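Local coordinates for heme-binding protein A / AI-2 binding protein A (Helicobacter pylori SS1, PDB 6OFQ) that binds peptides in the periplasm as the substrate-binding protein associated with an ABC transporter, and probably hands them on for import, at residues A[68-73]-A[515-520]; A[121-126]-A[184-189]; A[189-194]-A[202-207]; A[285-290]-A[504-509]. All coordinates share one frame; numbering follows the deposited sequence. Where two conformers were deposited one is given.

In the fold
Contacts 2 and 3 are buried and adjoin one another. They share Lys-189, and Phe-121 of contact 2 packs on Ala-192 and Leu-204 of contact 3. Contacts 1 and 4 are only partly buried and also touch: Thr-518 of contact 1 probably hydrogen-bonds through its hydroxyl to Ser-288 of contact 4. The two pairs do not touch; the centres of contacts 2 and 4 are about 34 Å apart, on opposite sides of the chain's centre. Their chemistry follows their place: helix phenylalanines packed on leucines beside a serine-to-backbone bond in contact 2, one tyrosine anchoring a chain turn in contact 3, loop-to-loop polar bonds in contact 1 and paired strands in contact 4.

Contact 1 (A[68-73]-A[515-520]); sequences FKYGTT and GYKTTG
Tyr-70 reaches from the loop 68-73 to the backbone of 515-520 and ends in a hydrogen bond to Lys-517. At CB the side chain swings out with CG opposite the backbone N (chi1 -170°), which carries the ring toward the other segment. One ring edge arrives first: CE2 lies 3.4 Å from Gly-515 O, which sits near the ring plane. The same CE2 meets Lys-517 CB at 3.8 Å, and further out CZ passes close to the backbone N of that lysine. At the tip, Tyr-70 OH accepts the Lys-517 N-H at 3.0 Å, with 161° at the hydrogen, while Val-523 O takes a second hydrogen bond from the hydroxyl. Gripped twice, the oxygen rests over one face of the Tyr-516 ring, 3.6 Å from CD1; the hydroxyl of Tyr-516 itself turns to Asn-524.

Beside the tyrosine, the aliphatic part of Lys-517 runs past the turn, and its CD packs 3.8 Å from Gly-71 CA. Thr-519 OG1 donates to Gly-71 O at 2.7 Å, tilted moderately from the carbonyl plane, which ties the exposed Thr-519 to the turn. Inside the loop, Lys-69 O accepts from both Thr-72 N and Thr-72 OG1, the latter at 2.7 Å, which fixes the curvature. Gly-71, with a phi of 95°, occupies the third position of this four-residue reversal, a type II beta turn from Lys-69 to Thr-72 that lies in the connection between antiparallel strands 66-68 and 75-85 and is covered by the segment following strand 513-514.

Contact 2 (A[121-126]-A[184-189]); sequences FSFERQ and LSILSK
Ser-122 of helix 116-127 takes the backbone N-H of Leu-187 onto its OG at 2.8 Å. On either side of this polar link along the helix, phenylalanines make the apolar contacts. The Phe-123 ring receives Leu-184 CD2 over one face, 4.0 Å from the centroid in a CH-pi contact, while Ile-186 CD1 comes up at its edge. With CG opposite its backbone N (chi1 172°), Phe-121 turns its ring toward Leu-187 and Lys-189; Leu-187 CB meets the ring edge, and the bent chain of Lys-189 crosses it, bringing Lys-189 CD to 3.6 Å from Phe-121 CD1.

Arg-125 covers the same region: Leu-187 CD2 lies over one face of its guanidinium group, 3.7 Å from Arg-125 NH2. That nitrogen also donates to a bound water at 2.9 Å, which bridges to the buried carbonyl by donating to Ser-185 O.

A second shell fixes these groups. Ser-122 O accepts from Gln-126 NE2 and Arg-125 NE, which approach from opposite faces of its carbonyl plane; the Gln-126 bond is nearly straight, 172° at the hydrogen. Farther out, Asp-45 forms a salt bridge to Arg-125 NH1, Asp-118 O is hydrogen-bonded to Ser-122 OG, and Trp-144 packs against Phe-123, Gln-126 and Leu-184. Near the end of the segment Ser-188 N-caps helix 189-197, its OG bonded to the Tyr-191 N-H, against the flank of helix 116-127.

Contact 3 (A[189-194]-A[202-207]); sequences KDYADY and DELAKK
Tyr-191 buries the most surface here, and its hydroxyl donates to Lys-207 O at 2.7 Å. The bond lies in the carbonyl plane, on a lone pair, with a C=O...donor angle of 145°. A chi1 of 178° extends the side chain away from its own backbone N, and this direction points the ring at the far end of 202-207. The acceptor oxygen also sits near the ring plane, at the ring's edge, 3.2 Å from Tyr-191 CE2. A water donates to the same hydroxyl, 2.9 Å from Tyr-191 OH. Close by, Lys-207 CB lies 3.6 Å from the tyrosine hydroxyl, while the rest of that lysine runs out, extended, and makes a long salt bridge with Glu-203.

Leu-204 supplies the apolar half. It and Tyr-191 run alongside one another in opposing senses, and Leu-204 CD1 touches Tyr-191 CD2 at 3.6 Å. The same methyl is also near the CB of Ala-192, one residue along the helix, at 4.4 Å. Aromatic side chains lie around this pair: Phe-121 of helix 116-127 touches Leu-204 and Ala-192, Tyr-133 and Tyr-134 touch Leu-204, and the Tyr-191 ring meets that of Trp-108 with the planes steeply inclined.

Lys-207 is the third partner through its backbone carbonyl, and its position is set by the turn that precedes it. Glu-203 O accepts from both Lys-206 N and Lys-207 N, the latter at 2.8 Å, closing the chain tightly after the short 3-10 segment 202-204. A tyrosine of helix 189-197 thus hydrogen-bonds the main chain that returns after this 3-10 segment toward strand 214-220.

Contact 4 (A[285-290]-A[504-509]); sequences VDKSAG and YSVVPH
His-509 and Asp-286 present their flat groups to one another nearly at right angles, the imidazole and carboxylate planes 76° apart. Asp-286 lies at the edge of the imidazole, where NE2 donates to Asp-286 OD1 at 2.8 Å almost within the ring plane. Seen from the aspartate, the donor stands well above the carboxylate plane, 58° out of it. A chi1 of 58° tucks the His-509 ring back over its own main chain, toward the neighbouring strand. At the other end, the Tyr-504 ring has Ala-289 O near its plane, at the edge, and Tyr-504 CB lies 3.5 Å from Ser-288 O.

Between these ends, strands 285-288 and 505-509 run antiparallel, part of a mixed sheet in this type II periplasmic binding protein. The hydrogen-bonded pairs are Asp-286 with Val-507 and Ser-288 with Ser-505. Val-507 N donates to Asp-286 O at 2.9 Å, and the return bond from Asp-286 N to Val-507 O has the same length. Ser-288 N donates to Ser-505 O at 3.0 Å, Ser-505 N donates back to Ser-288 O, and a short C-H...O contact joins Lys-287 CA to Ser-505 O.

The non-hydrogen-bonded pairs put Val-285, Lys-287, Val-506 and Pro-508 on the other face from Asp-286. Here packing is tight: Val-285 CG1 and Val-506 CG1 are 3.5 Å apart, closer than usual for two methyls, while Val-285 CG2 rests on Pro-508 CB at 4.1 Å. Val-274 of helix 274-278 covers both valines, and Glu-278 of that helix takes the Lys-287 amine in a salt bridge.

Contact 1 (A[68-73]-A[515-520])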
loop_
_atom_site.group_PDB
_atom_site.type_symbol
_atom_site.label_atom_id
_atom_site.label_comp_id
_atom_site.label_asym_id
_atom_site.label_seq_id
_atom_site.Cartn_x
_atom_site.Cartn_y
_atom_site.Cartn_z
ATOM N N PHE A 68 -6.881 2.434 -12.278
ATOM C CA PHE A 68 -8.173 2.426 -11.548
ATOM C C PHE A 68 -8.838 3.766 -11.746
ATOM O O PHE A 68 -8.252 4.839 -11.497
ATOM C CB PHE A 68 -7.921 2.068 -10.084
ATOM C CG PHE A 68 -7.390 0.679 -9.989
ATOM C CD1 PHE A 68 -8.264 -0.404 -10.108
ATOM C CD2 PHE A 68 -6.066 0.460 -9.770
ATOM C CE1 PHE A 68 -7.744 -1.692 -10.092
ATOM C CE2 PHE A 68 -5.554 -0.823 -9.759
ATOM C CZ PHE A 68 -6.378 -1.893 -9.991
ATOM N N LYS A 69 -10.076 3.765 -12.198
ATOM C CA LYS A 69 -10.765 5.027 -12.421
ATOM C C LYS A 69 -10.840 5.819 -11.092
ATOM O O LYS A 69 -11.169 5.273 -10.048
ATOM C CB LYS A 69 -12.183 4.703 -12.903
ATOM C CG LYS A 69 -13.079 5.928 -12.975
ATOM C CD LYS A 69 -14.383 5.607 -13.667
ATOM C CE LYS A 69 -15.310 6.795 -13.573
ATOM N NZ LYS A 69 -16.619 6.374 -14.156
ATOM N N TYR A 70 -10.384 7.072 -11.106
ATOM C CA TYR A 70 -10.224 7.804 -9.847
ATOM C C TYR A 70 -11.435 7.826 -8.957
ATOM O O TYR A 70 -12.560 8.040 -9.439
ATOM C CB TYR A 70 -9.672 9.213 -10.152
ATOM C CG TYR A 70 -9.266 9.920 -8.867
ATOM C CD1 TYR A 70 -8.154 9.470 -8.168
ATOM C CD2 TYR A 70 -10.038 10.893 -8.251
ATOM C CE1 TYR A 70 -7.823 9.998 -6.918
ATOM C CE2 TYR A 70 -9.654 11.455 -7.037
ATOM C CZ TYR A 70 -8.581 10.987 -6.319
ATOM O OH TYR A 70 -8.257 11.481 -5.098
ATOM N N GLY A 71 -11.229 7.441 -7.702
ATOM C CA GLY A 71 -12.312 7.391 -6.736
ATOM C C GLY A 71 -12.971 6.040 -6.594
ATOM O O GLY A 71 -13.893 5.830 -5.798
ATOM N N THR A 72 -12.478 5.106 -7.401
ATOM C CA THR A 72 -13.129 3.786 -7.567
ATOM C C THR A 72 -12.079 2.668 -7.480
ATOM O O THR A 72 -10.864 2.915 -7.406
ATOM C CB THR A 72 -13.897 3.620 -8.892
ATOM O OG1 THR A 72 -13.008 3.262 -9.941
ATOM C CG2 THR A 72 -14.706 4.839 -9.210
ATOM N N THR A 73 -12.578 1.424 -7.568
ATOM C CA THR A 73 -11.749 0.228 -7.737
ATOM C C THR A 73 -11.945 -0.432 -9.101
ATOM O O THR A 73 -11.578 -1.590 -9.287
ATOM C CB THR A 73 -12.009 -0.779 -6.605
ATOM O OG1 THR A 73 -13.323 -1.304 -6.748
ATOM C CG2 THR A 73 -11.842 -0.081 -5.224
ATOM N N GLY A 515 -12.447 17.718 -5.638
ATOM C CA GLY A 515 -12.066 16.646 -6.537
ATOM C C GLY A 515 -11.292 15.513 -5.904
ATOM O O GLY A 515 -11.130 14.464 -6.564
ATOM N N TYR A 516 -10.723 15.744 -4.737
ATOM C CA TYR A 516 -10.044 14.651 -4.057
ATOM C C TYR A 516 -11.100 13.642 -3.615
ATOM O O TYR A 516 -12.171 14.043 -3.165
ATOM C CB TYR A 516 -9.271 15.166 -2.856
ATOM C CG TYR A 516 -8.462 14.121 -2.110
ATOM C CD1 TYR A 516 -7.196 13.764 -2.565
ATOM C CD2 TYR A 516 -8.976 13.454 -1.017
ATOM C CE1 TYR A 516 -6.414 12.864 -1.876
ATOM C CE2 TYR A 516 -8.207 12.543 -0.321
ATOM C CZ TYR A 516 -6.963 12.212 -0.802
ATOM O OH TYR A 516 -6.168 11.273 -0.136
ATOM N N LYS A 517 -10.721 12.373 -3.630
ATOM C CA LYS A 517 -11.660 11.314 -3.210
ATOM C C LYS A 517 -10.930 10.393 -2.243
ATOM O O LYS A 517 -9.836 9.926 -2.506
ATOM C CB LYS A 517 -12.226 10.595 -4.433
ATOM C CG LYS A 517 -13.321 11.395 -5.127
ATOM C CD LYS A 517 -13.934 10.761 -6.344
ATOM C CE LYS A 517 -15.076 11.606 -6.880
ATOM N NZ LYS A 517 -14.968 13.078 -6.808
ATOM N N THR A 518 -11.599 10.066 -1.134
ATOM C CA THR A 518 -11.052 9.116 -0.178
ATOM C C THR A 518 -11.398 7.637 -0.583
ATOM O O THR A 518 -10.856 6.711 -0.010
ATOM C CB THR A 518 -11.586 9.313 1.267
ATOM O OG1 THR A 518 -13.022 9.190 1.219
ATOM C CG2 THR A 518 -11.118 10.631 1.827
ATOM N N THR A 519 -12.327 7.489 -1.512
ATOM C CA THR A 519 -12.836 6.189 -1.971
ATOM C C THR A 519 -11.945 5.591 -3.048
ATOM O O THR A 519 -11.208 6.276 -3.742
ATOM C CB THR A 519 -14.269 6.341 -2.492
ATOM O OG1 THR A 519 -14.347 7.310 -3.539
ATOM C CG2 THR A 519 -15.207 6.747 -1.306
ATOM N N GLY A 520 -12.052 4.274 -3.183
ATOM C CA GLY A 520 -11.343 3.521 -4.219
ATOM C C GLY A 520 -9.888 3.342 -3.877
ATOM O O GLY A 520 -9.495 3.386 -2.718
#

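Contact 2 (A[121-126]-A[184-189])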
loop_
_atom_site.group_PDB
_atom_site.type_symbol
_atom_site.label_atom_id
_atom_site.label_comp_id
_atom_site.label_asym_id
_atom_site.label_seq_id
_atom_site.Cartn_x
_atom_site.Cartn_y
_atom_site.Cartn_z
ATOM N N PHE A 121 11.282 -3.812 -20.340
ATOM C CA PHE A 121 12.258 -3.445 -19.329
ATOM C C PHE A 121 11.701 -3.440 -17.907
ATOM O O PHE A 121 12.274 -3.985 -16.973
ATOM C CB PHE A 121 12.722 -2.022 -19.624
ATOM C CG PHE A 121 13.607 -1.420 -18.523
ATOM C CD1 PHE A 121 14.825 -1.969 -18.179
ATOM C CD2 PHE A 121 13.115 -0.376 -17.761
ATOM C CE1 PHE A 121 15.611 -1.435 -17.180
ATOM C CE2 PHE A 121 13.897 0.129 -16.715
ATOM C CZ PHE A 121 15.091 -0.423 -16.415
ATOM N N SER A 122 10.509 -2.872 -17.772
ATOM C CA SER A 122 9.915 -2.654 -16.452
ATOM C C SER A 122 9.572 -3.938 -15.727
ATOM O O SER A 122 9.686 -4.004 -14.518
ATOM C CB SER A 122 8.697 -1.749 -16.606
ATOM O OG SER A 122 9.052 -0.464 -17.099
ATOM N N PHE A 123 9.103 -4.921 -16.509
ATOM C CA PHE A 123 8.751 -6.228 -15.970
ATOM C C PHE A 123 9.937 -7.174 -15.897
ATOM O O PHE A 123 10.146 -7.838 -14.904
ATOM C CB PHE A 123 7.617 -6.884 -16.787
ATOM C CG PHE A 123 6.221 -6.341 -16.538
ATOM C CD1 PHE A 123 5.866 -5.057 -16.897
ATOM C CD2 PHE A 123 5.249 -7.167 -16.022
ATOM C CE1 PHE A 123 4.633 -4.534 -16.583
ATOM C CE2 PHE A 123 4.016 -6.665 -15.770
ATOM C CZ PHE A 123 3.674 -5.411 -16.155
ATOM N N GLU A 124 10.688 -7.292 -17.008
ATOM C CA GLU A 124 11.776 -8.240 -17.090
ATOM C C GLU A 124 12.896 -7.998 -16.080
ATOM O O GLU A 124 13.497 -8.949 -15.590
ATOM C CB GLU A 124 12.390 -8.420 -18.461
ATOM C CG GLU A 124 11.461 -9.010 -19.499
ATOM C CD GLU A 124 12.165 -9.108 -20.864
ATOM O OE1 GLU A 124 13.074 -8.324 -21.185
ATOM O OE2 GLU A 124 11.622 -9.942 -21.615
ATOM N N ARG A 125 13.077 -6.750 -15.692
ATOM C CA ARG A 125 14.066 -6.462 -14.697
ATOM C C ARG A 125 13.757 -7.130 -13.371
ATOM O O ARG A 125 14.663 -7.393 -12.566
ATOM C CB ARG A 125 14.198 -4.960 -14.555
ATOM C CG ARG A 125 13.020 -4.275 -13.853
ATOM C CD ARG A 125 13.039 -2.772 -14.039
ATOM N NE ARG A 125 11.917 -2.122 -13.365
ATOM C CZ ARG A 125 11.974 -1.255 -12.370
ATOM N NH1 ARG A 125 13.136 -0.854 -11.877
ATOM N NH2 ARG A 125 10.855 -0.728 -11.891
ATOM N N GLN A 126 12.475 -7.336 -13.074
ATOM C CA GLN A 126 12.037 -7.984 -11.845
ATOM C C GLN A 126 11.996 -9.481 -12.002
ATOM O O GLN A 126 12.263 -10.200 -11.034
ATOM C CB GLN A 126 10.668 -7.418 -11.437
ATOM C CG GLN A 126 10.602 -5.899 -11.502
ATOM C CD GLN A 126 9.343 -5.272 -10.903
ATOM O OE1 GLN A 126 9.022 -5.592 -9.746
ATOM N NE2 GLN A 126 8.634 -4.413 -11.659
ATOM N N LEU A 184 4.253 -2.234 -10.905
ATOM C CA LEU A 184 4.286 -2.533 -12.325
ATOM C C LEU A 184 4.183 -1.289 -13.170
ATOM O O LEU A 184 3.802 -1.341 -14.359
ATOM C CB LEU A 184 3.226 -3.577 -12.667
ATOM C CG LEU A 184 3.476 -4.903 -11.986
ATOM C CD1 LEU A 184 2.307 -5.849 -12.272
ATOM C CD2 LEU A 184 4.834 -5.542 -12.335
ATOM N N SER A 185 4.548 -0.147 -12.612
ATOM C CA SER A 185 4.731 1.065 -13.365
ATOM C C SER A 185 5.734 0.957 -14.526
ATOM O O SER A 185 6.691 0.175 -14.444
ATOM C CB SER A 185 5.246 2.115 -12.393
ATOM O OG SER A 185 4.300 2.556 -11.451
ATOM N N ILE A 186 5.445 1.717 -15.565
ATOM C CA ILE A 186 6.300 1.690 -16.762
ATOM C C ILE A 186 7.389 2.774 -16.690
ATOM O O ILE A 186 7.053 3.952 -16.752
ATOM C CB ILE A 186 5.478 1.796 -18.038
ATOM C CG1 ILE A 186 4.368 0.718 -18.110
ATOM C CG2 ILE A 186 6.385 1.659 -19.257
ATOM C CD1 ILE A 186 4.796 -0.700 -17.803
ATOM N N LEU A 187 8.619 2.282 -16.529
ATOM C CA LEU A 187 9.780 3.194 -16.574
ATOM C C LEU A 187 10.330 3.199 -17.987
ATOM O O LEU A 187 9.915 2.398 -18.829
ATOM C CB LEU A 187 10.847 2.667 -15.631
ATOM C CG LEU A 187 10.672 2.996 -14.148
ATOM C CD1 LEU A 187 9.393 2.429 -13.539
ATOM C CD2 LEU A 187 11.887 2.554 -13.359
ATOM N N SER A 188 11.210 4.172 -18.254
ATOM C CA SER A 188 11.783 4.300 -19.596
ATOM C C SER A 188 13.091 3.536 -19.749
ATOM O O SER A 188 14.110 3.832 -19.103
ATOM C CB SER A 188 12.075 5.767 -19.884
ATOM O OG SER A 188 12.937 5.930 -21.023
ATOM N N LYS A 189 13.086 2.628 -20.744
ATOM C CA LYS A 189 14.298 1.910 -21.126
ATOM C C LYS A 189 15.401 2.847 -21.688
ATOM O O LYS A 189 16.556 2.608 -21.332
ATOM C CB LYS A 189 13.923 0.838 -22.167
ATOM C CG LYS A 189 15.110 -0.024 -22.590
ATOM C CD LYS A 189 15.801 -0.694 -21.443
ATOM C CE LYS A 189 16.496 -2.020 -21.747
ATOM N NZ LYS A 189 17.876 -1.907 -22.250
HETATM O O HOH W 1 8.108 -1.328 -12.592
#

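Contact 3 (A[189-194]-A[202-207])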
loop_
_atom_site.group_PDB
_atom_site.type_symbol
_atom_site.label_atom_id
_atom_site.label_comp_id
_atom_site.label_asym_id
_atom_site.label_seq_id
_atom_site.Cartn_x
_atom_site.Cartn_y
_atom_site.Cartn_z
ATOM N N LYS A 189 13.086 2.628 -20.744
ATOM C CA LYS A 189 14.298 1.910 -21.126
ATOM C C LYS A 189 15.401 2.847 -21.688
ATOM O O LYS A 189 16.556 2.608 -21.332
ATOM C CB LYS A 189 13.923 0.838 -22.167
ATOM C CG LYS A 189 15.110 -0.024 -22.590
ATOM C CD LYS A 189 15.801 -0.694 -21.443
ATOM C CE LYS A 189 16.496 -2.020 -21.747
ATOM N NZ LYS A 189 17.876 -1.907 -22.250
ATOM N N ASP A 190 14.970 3.819 -22.490
ATOM C CA ASP A 190 15.950 4.806 -23.027
ATOM C C ASP A 190 16.662 5.532 -21.891
ATOM O O ASP A 190 17.913 5.646 -21.853
ATOM C CB ASP A 190 15.313 5.743 -24.049
ATOM C CG ASP A 190 14.885 5.027 -25.318
ATOM O OD1 ASP A 190 15.684 4.260 -25.884
ATOM O OD2 ASP A 190 13.692 5.019 -25.656
ATOM N N TYR A 191 15.876 6.012 -20.908
ATOM C CA TYR A 191 16.468 6.691 -19.755
ATOM C C TYR A 191 17.382 5.767 -18.942
ATOM O O TYR A 191 18.514 6.083 -18.545
ATOM C CB TYR A 191 15.376 7.339 -18.885
ATOM C CG TYR A 191 15.879 8.035 -17.630
ATOM C CD1 TYR A 191 16.801 9.066 -17.723
ATOM C CD2 TYR A 191 15.376 7.754 -16.364
ATOM C CE1 TYR A 191 17.250 9.756 -16.636
ATOM C CE2 TYR A 191 15.763 8.478 -15.260
ATOM C CZ TYR A 191 16.707 9.478 -15.391
ATOM O OH TYR A 191 17.133 10.192 -14.286
ATOM N N ALA A 192 16.929 4.540 -18.670
ATOM C CA ALA A 192 17.737 3.545 -17.993
ATOM C C ALA A 192 19.060 3.248 -18.738
ATOM O O ALA A 192 20.068 3.160 -18.053
ATOM C CB ALA A 192 16.929 2.236 -17.869
ATOM N N ASP A 193 18.969 3.145 -20.063
ATOM C CA ASP A 193 20.190 2.865 -20.840
ATOM C C ASP A 193 21.153 4.064 -20.715
ATOM O O ASP A 193 22.364 3.854 -20.542
ATOM C CB ASP A 193 19.844 2.630 -22.297
ATOM C CG ASP A 193 19.206 1.294 -22.566
ATOM O OD1 ASP A 193 19.341 0.411 -21.679
ATOM O OD2 ASP A 193 18.716 1.280 -23.709
ATOM N N TYR A 194 20.604 5.273 -20.821
ATOM C CA TYR A 194 21.395 6.539 -20.671
ATOM C C TYR A 194 22.117 6.568 -19.359
ATOM O O TYR A 194 23.306 6.847 -19.225
ATOM C CB TYR A 194 20.551 7.755 -20.860
ATOM C CG TYR A 194 21.050 9.057 -20.297
ATOM C CD1 TYR A 194 21.738 9.952 -21.124
ATOM C CD2 TYR A 194 20.607 9.488 -19.058
ATOM C CE1 TYR A 194 22.194 11.163 -20.626
ATOM C CE2 TYR A 194 21.036 10.711 -18.565
ATOM C CZ TYR A 194 21.836 11.535 -19.338
ATOM O OH TYR A 194 22.277 12.743 -18.818
ATOM N N ASP A 202 21.785 4.212 -10.113
ATOM C CA ASP A 202 20.954 4.506 -8.960
ATOM C C ASP A 202 20.050 5.707 -9.124
ATOM O O ASP A 202 19.055 5.848 -8.380
ATOM C CB ASP A 202 21.814 4.649 -7.712
ATOM C CG ASP A 202 22.354 3.317 -7.226
ATOM O OD1 ASP A 202 21.715 2.251 -7.385
ATOM O OD2 ASP A 202 23.422 3.367 -6.559
ATOM N N GLU A 203 20.348 6.585 -10.062
ATOM C CA GLU A 203 19.518 7.725 -10.290
ATOM C C GLU A 203 18.132 7.389 -10.883
ATOM O O GLU A 203 17.204 8.209 -10.873
ATOM C CB GLU A 203 20.168 8.794 -11.157
ATOM C CG GLU A 203 21.301 9.520 -10.424
ATOM C CD GLU A 203 21.783 10.767 -11.146
ATOM O OE1 GLU A 203 22.801 11.253 -10.611
ATOM O OE2 GLU A 203 21.275 11.223 -12.198
ATOM N N LEU A 204 17.986 6.161 -11.393
ATOM C CA LEU A 204 16.668 5.721 -11.904
ATOM C C LEU A 204 15.634 5.781 -10.777
ATOM O O LEU A 204 14.448 5.994 -11.075
ATOM C CB LEU A 204 16.776 4.302 -12.460
ATOM C CG LEU A 204 15.546 3.774 -13.266
ATOM C CD1 LEU A 204 15.301 4.634 -14.497
ATOM C CD2 LEU A 204 15.778 2.288 -13.563
ATOM N N ALA A 205 16.122 5.589 -9.565
ATOM C CA ALA A 205 15.229 5.598 -8.373
ATOM C C ALA A 205 15.282 6.896 -7.590
ATOM O O ALA A 205 14.668 6.995 -6.507
ATOM C CB ALA A 205 15.631 4.486 -7.466
ATOM N N LYS A 206 15.909 7.927 -8.169
ATOM C CA LYS A 206 16.038 9.252 -7.534
ATOM C C LYS A 206 15.530 10.411 -8.371
ATOM O O LYS A 206 14.944 11.375 -7.825
ATOM C CB LYS A 206 17.507 9.558 -7.210
ATOM C CG LYS A 206 18.042 8.599 -6.160
ATOM C CD LYS A 206 19.496 8.887 -5.780
ATOM C CE LYS A 206 19.869 8.086 -4.536
ATOM N NZ LYS A 206 20.636 6.844 -4.853
ATOM N N LYS A 207 15.686 10.263 -9.681
ATOM C CA LYS A 207 15.348 11.330 -10.619
ATOM C C LYS A 207 14.487 10.667 -11.698
ATOM O O LYS A 207 14.995 10.182 -12.708
ATOM C CB LYS A 207 16.642 11.969 -11.166
ATOM C CG LYS A 207 17.374 12.789 -10.110
ATOM C CD LYS A 207 18.712 13.267 -10.654
ATOM C CE LYS A 207 19.442 13.957 -9.506
ATOM N NZ LYS A 207 20.882 14.287 -9.761
HETATM O O HOH W 2 19.533 11.728 -13.798
#

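Contact 4 (A[285-290]-A[504-509])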
loop_
_atom_site.group_PDB
_atom_site.type_symbol
_atom_site.label_atom_id
_atom_site.label_comp_id
_atom_site.label_asym_id
_atom_site.label_seq_id
_atom_site.Cartn_x
_atom_site.Cartn_y
_atom_site.Cartn_z
ATOM N N VAL A 285 -13.681 17.933 6.489
ATOM C CA VAL A 285 -12.988 16.709 6.799
ATOM C C VAL A 285 -13.756 15.623 6.051
ATOM O O VAL A 285 -14.869 15.247 6.459
ATOM C CB VAL A 285 -12.938 16.423 8.295
ATOM C CG1 VAL A 285 -12.232 15.105 8.545
ATOM C CG2 VAL A 285 -12.143 17.531 8.976
ATOM N N ASP A 286 -13.115 15.064 5.016
ATOM C CA ASP A 286 -13.760 13.964 4.288
ATOM C C ASP A 286 -13.635 12.687 5.091
ATOM O O ASP A 286 -12.607 12.443 5.760
ATOM C CB ASP A 286 -12.965 13.683 2.997
ATOM C CG ASP A 286 -13.026 14.760 1.947
ATOM O OD1 ASP A 286 -13.785 15.718 2.102
ATOM O OD2 ASP A 286 -12.402 14.525 0.875
ATOM N N LYS A 287 -14.681 11.846 5.098
ATOM C CA LYS A 287 -14.656 10.583 5.838
ATOM C C LYS A 287 -15.334 9.521 5.025
ATOM O O LYS A 287 -16.420 9.763 4.478
ATOM C CB LYS A 287 -15.389 10.686 7.188
ATOM C CG LYS A 287 -14.886 11.799 8.092
ATOM C CD LYS A 287 -15.613 11.855 9.444
ATOM C CE LYS A 287 -15.450 13.234 10.052
ATOM N NZ LYS A 287 -16.294 14.223 9.303
ATOM N N SER A 288 -14.686 8.371 4.931
ATOM C CA SER A 288 -15.358 7.197 4.386
ATOM C C SER A 288 -14.874 5.907 5.025
ATOM O O SER A 288 -13.963 5.945 5.838
ATOM C CB SER A 288 -15.177 7.149 2.865
ATOM O OG SER A 288 -13.830 6.904 2.507
ATOM N N ALA A 289 -15.576 4.798 4.802
ATOM C CA ALA A 289 -15.262 3.606 5.563
ATOM C C ALA A 289 -13.849 3.078 5.476
ATOM O O ALA A 289 -13.173 2.636 6.431
ATOM C CB ALA A 289 -16.178 2.486 5.104
ATOM N N GLY A 290 -13.385 3.173 4.247
ATOM C CA GLY A 290 -11.945 2.911 3.974
ATOM C C GLY A 290 -11.704 1.492 3.449
ATOM O O GLY A 290 -12.517 0.573 3.582
ATOM N N TYR A 504 -11.340 4.334 9.559
ATOM C CA TYR A 504 -11.995 5.122 8.541
ATOM C C TYR A 504 -10.938 5.980 7.829
ATOM O O TYR A 504 -9.894 6.302 8.423
ATOM C CB TYR A 504 -12.963 6.100 9.222
ATOM C CG TYR A 504 -14.121 5.484 9.926
ATOM C CD1 TYR A 504 -14.515 4.190 9.756
ATOM C CD2 TYR A 504 -14.862 6.283 10.780
ATOM C CE1 TYR A 504 -15.607 3.669 10.449
ATOM C CE2 TYR A 504 -15.947 5.801 11.466
ATOM C CZ TYR A 504 -16.284 4.505 11.332
ATOM O OH TYR A 504 -17.388 4.016 12.032
ATOM N N SER A 505 -11.155 6.289 6.564
ATOM C CA SER A 505 -10.286 7.247 5.869
ATOM C C SER A 505 -10.781 8.633 6.301
ATOM O O SER A 505 -11.933 8.968 6.006
ATOM C CB SER A 505 -10.373 7.179 4.340
ATOM O OG SER A 505 -9.449 8.115 3.832
ATOM N N VAL A 506 -9.896 9.455 6.855
ATOM C CA VAL A 506 -10.249 10.742 7.440
ATOM C C VAL A 506 -9.281 11.806 6.930
ATOM O O VAL A 506 -8.079 11.707 7.246
ATOM C CB VAL A 506 -10.282 10.735 8.972
ATOM C CG1 VAL A 506 -10.710 12.111 9.511
ATOM C CG2 VAL A 506 -11.219 9.652 9.459
ATOM N N VAL A 507 -9.746 12.691 6.039
ATOM C CA VAL A 507 -8.837 13.587 5.294
ATOM C C VAL A 507 -9.305 15.022 5.402
ATOM O O VAL A 507 -10.208 15.458 4.707
ATOM C CB VAL A 507 -8.694 13.165 3.814
ATOM C CG1 VAL A 507 -7.847 14.238 3.095
ATOM C CG2 VAL A 507 -8.033 11.827 3.671
ATOM N N PRO A 508 -8.660 15.791 6.312
ATOM C CA PRO A 508 -8.987 17.225 6.369
ATOM C C PRO A 508 -8.380 18.056 5.247
ATOM O O PRO A 508 -7.268 17.765 4.776
ATOM C CB PRO A 508 -8.292 17.649 7.676
ATOM C CG PRO A 508 -7.971 16.394 8.427
ATOM C CD PRO A 508 -7.710 15.371 7.348
ATOM N N HIS A 509 -9.157 18.996 4.722
ATOM C CA HIS A 509 -8.649 19.873 3.695
ATOM C C HIS A 509 -9.382 21.179 3.700
ATOM O O HIS A 509 -10.425 21.331 4.317
ATOM C CB HIS A 509 -8.714 19.208 2.315
ATOM C CG HIS A 509 -10.083 18.798 1.916
ATOM N ND1 HIS A 509 -10.975 19.614 1.254
ATOM C CD2 HIS A 509 -10.750 17.645 2.140
ATOM C CE1 HIS A 509 -12.098 18.965 1.022
ATOM N NE2 HIS A 509 -11.993 17.777 1.579
#